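Local coordinates for protein prephenate dehydratase:Amino acid-binding ACT (Brucella abortus, PDB 6VH5) that probably catalyses the conversion of prephenate to phenylpyruvate, with loss of carbon dioxide and water, in phenylalanine biosynthesis, and binds phenylalanine at its ACT domain, at residues V223-A228 with S249-G254. Sequence-based numbering, arbitrary orientation.
With PHE (phenylalanine), chain J; EDO (1,2-ethanediol), chain F.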
loop_
_atom_site.group_PDB
_atom_site.type_symbol
_atom_site.label_atom_id
_atom_site.label_comp_id
_atom_site.label_asym_id
_atom_site.label_seq_id
_atom_site.Cartn_x
_atom_site.Cartn_y
_atom_site.Cartn_z
ATOM N N VAL A 223 0.242 7.510 20.715
ATOM C CA VAL A 223 0.973 8.505 21.488
ATOM C C VAL A 223 0.624 9.894 20.973
ATOM O O VAL A 223 0.059 10.068 19.892
ATOM C CB VAL A 223 2.508 8.312 21.447
ATOM C CG1 VAL A 223 2.905 7.010 22.109
ATOM C CG2 VAL A 223 3.037 8.392 20.012
ATOM N N ARG A 224 0.950 10.886 21.792
ATOM C CA ARG A 224 0.909 12.276 21.372
ATOM C C ARG A 224 2.013 12.541 20.347
ATOM O O ARG A 224 3.058 11.882 20.334
ATOM C CB ARG A 224 1.075 13.173 22.594
ATOM C CG ARG A 224 -0.165 13.221 23.488
ATOM C CD ARG A 224 0.031 14.065 24.747
ATOM N NE ARG A 224 0.265 15.493 24.539
ATOM C CZ ARG A 224 1.390 16.118 24.884
ATOM N NH1 ARG A 224 2.387 15.435 25.440
ATOM N NH2 ARG A 224 1.521 17.423 24.677
ATOM N N ASN A 225 1.749 13.488 19.450
ATOM C CA ASN A 225 2.682 13.838 18.381
ATOM C C ASN A 225 3.675 14.906 18.857
ATOM O O ASN A 225 3.705 16.028 18.354
ATOM C CB ASN A 225 1.909 14.298 17.146
ATOM C CG ASN A 225 2.800 14.473 15.923
ATOM O OD1 ASN A 225 3.649 13.629 15.626
ATOM N ND2 ASN A 225 2.640 15.599 15.235
ATOM N N VAL A 226 4.472 14.558 19.867
ATOM C CA VAL A 226 5.442 15.501 20.430
ATOM C C VAL A 226 6.794 14.804 20.523
ATOM O O VAL A 226 6.868 13.564 20.533
ATOM C CB VAL A 226 4.989 16.040 21.811
ATOM C CG1 VAL A 226 3.608 16.697 21.713
ATOM C CG2 VAL A 226 5.079 14.973 22.901
ATOM N N PRO A 227 7.887 15.569 20.574
ATOM C CA PRO A 227 9.220 14.943 20.584
ATOM C C PRO A 227 9.361 13.921 21.707
ATOM O O PRO A 227 8.818 14.097 22.804
ATOM C CB PRO A 227 10.166 16.132 20.784
ATOM C CG PRO A 227 9.428 17.283 20.202
ATOM C CD PRO A 227 7.979 17.041 20.545
ATOM N N ALA A 228 10.061 12.822 21.399
ATOM C CA ALA A 228 10.400 11.720 22.301
ATOM C C ALA A 228 9.204 10.833 22.667
ATOM O O ALA A 228 9.362 9.930 23.504
ATOM C CB ALA A 228 11.084 12.205 23.595
ATOM N N SER A 249 3.951 4.178 11.293
ATOM C CA SER A 249 3.272 5.333 11.850
ATOM C C SER A 249 2.050 5.695 11.019
ATOM O O SER A 249 1.989 5.461 9.805
ATOM C CB SER A 249 4.227 6.521 11.944
ATOM O OG SER A 249 4.265 7.277 10.754
ATOM N N TYR A 250 1.054 6.242 11.701
ATOM C CA TYR A 250 -0.197 6.646 11.067
ATOM C C TYR A 250 -0.703 7.839 11.863
ATOM O O TYR A 250 -1.092 7.674 13.023
ATOM C CB TYR A 250 -1.163 5.459 11.093
ATOM C CG TYR A 250 -2.503 5.591 10.425
ATOM C CD1 TYR A 250 -2.727 5.032 9.169
ATOM C CD2 TYR A 250 -3.570 6.212 11.073
ATOM C CE1 TYR A 250 -3.973 5.116 8.554
ATOM C CE2 TYR A 250 -4.813 6.304 10.477
ATOM C CZ TYR A 250 -5.009 5.755 9.211
ATOM O OH TYR A 250 -6.232 5.843 8.603
ATOM N N GLN A 251 -0.683 9.031 11.265
ATOM C CA GLN A 251 -1.188 10.214 11.957
ATOM C C GLN A 251 -2.717 10.195 11.954
ATOM O O GLN A 251 -3.340 9.975 10.912
ATOM C CB GLN A 251 -0.653 11.498 11.314
ATOM C CG GLN A 251 0.858 11.675 11.393
ATOM C CD GLN A 251 1.348 12.122 12.778
ATOM O OE1 GLN A 251 0.638 11.991 13.776
ATOM N NE2 GLN A 251 2.578 12.630 12.839
ATOM N N LEU A 252 -3.312 10.420 13.128
ATOM C CA LEU A 252 -4.748 10.238 13.326
ATOM C C LEU A 252 -5.557 11.405 12.775
ATOM O O LEU A 252 -5.137 12.562 12.846
ATOM C CB LEU A 252 -5.040 10.065 14.817
ATOM C CG LEU A 252 -4.638 8.712 15.403
ATOM C CD1 LEU A 252 -4.951 8.631 16.881
ATOM C CD2 LEU A 252 -5.383 7.615 14.660
ATOM N N GLY A 253 -6.720 11.093 12.206
ATOM C CA GLY A 253 -7.604 12.111 11.663
ATOM C C GLY A 253 -6.909 12.993 10.637
ATOM O O GLY A 253 -5.880 12.644 10.056
ATOM N N GLY A 254 -7.493 14.174 10.425
ATOM C CA GLY A 254 -6.833 15.167 9.598
ATOM C C GLY A 254 -5.758 15.951 10.325
ATOM O O GLY A 254 -4.820 16.447 9.692
HETATM N N PHE J . 5.939 12.632 16.876
HETATM C CA PHE J . 6.210 11.706 17.969
HETATM C C PHE J . 7.698 11.615 18.306
HETATM O O PHE J . 8.096 10.754 19.097
HETATM C CB PHE J . 5.675 10.313 17.644
HETATM C CG PHE J . 5.992 9.845 16.240
HETATM C CD1 PHE J . 5.026 9.902 15.245
HETATM C CD2 PHE J . 7.234 9.328 15.926
HETATM C CE1 PHE J . 5.308 9.471 13.948
HETATM C CE2 PHE J . 7.523 8.897 14.642
HETATM C CZ PHE J . 6.553 8.966 13.649
HETATM O OXT PHE J . 8.522 12.386 17.802
HETATM C C1 EDO F . 11.568 9.580 18.703
HETATM O O1 EDO F . 10.517 9.761 19.668
HETATM C C2 EDO F . 12.150 10.907 18.207
HETATM O O2 EDO F . 11.602 12.050 18.883
#
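The side-chain carbonyl oxygen of N225 accepts two hydrogen bonds, one from the amino group of the bound phenylalanine (OD1 to PHE N, 2.8 Å) and one from the amide of Q251. The second bond, from Q251 NE2 to N225 OD1, is 3.1 Å long and almost straight (176°). It lies in the amide plane of Q251, but NE2 approaches OD1 from above the carbonyl plane of N225, off its lone pairs, the two amides standing 86° apart. Q251 bends at chi2 (-77°) to bring its amide over from strand 243-251, outermost in this chain's sheet and bonded through S249 to the second subunit. Both amides are steadied from outside: N225 ND2 donates to the backbone oxygen of F256, Q251 OE1 bonds T259 OG1, and Q251 NE2 also reaches the carbonyl of T245 in the second subunit.

The two strand ends are bridged across the intervening strand 258-266 of the antiparallel ACT sheet, and the ligand lies alongside this bridge. Its ring rests near S249, with CB 3.7 Å from PHE CE1, and V223 CG2 approaches PHE CB at 4.0 Å. M244 O and N243 OD1 of the second subunit also bond the ligand, placing the site at the dimer interface. The shared oxygen thus couples recognition of the ammonium group to a polar network spanning both subunits, consistent with the regulatory phenylalanine site of ACT-containing prephenate dehydratases.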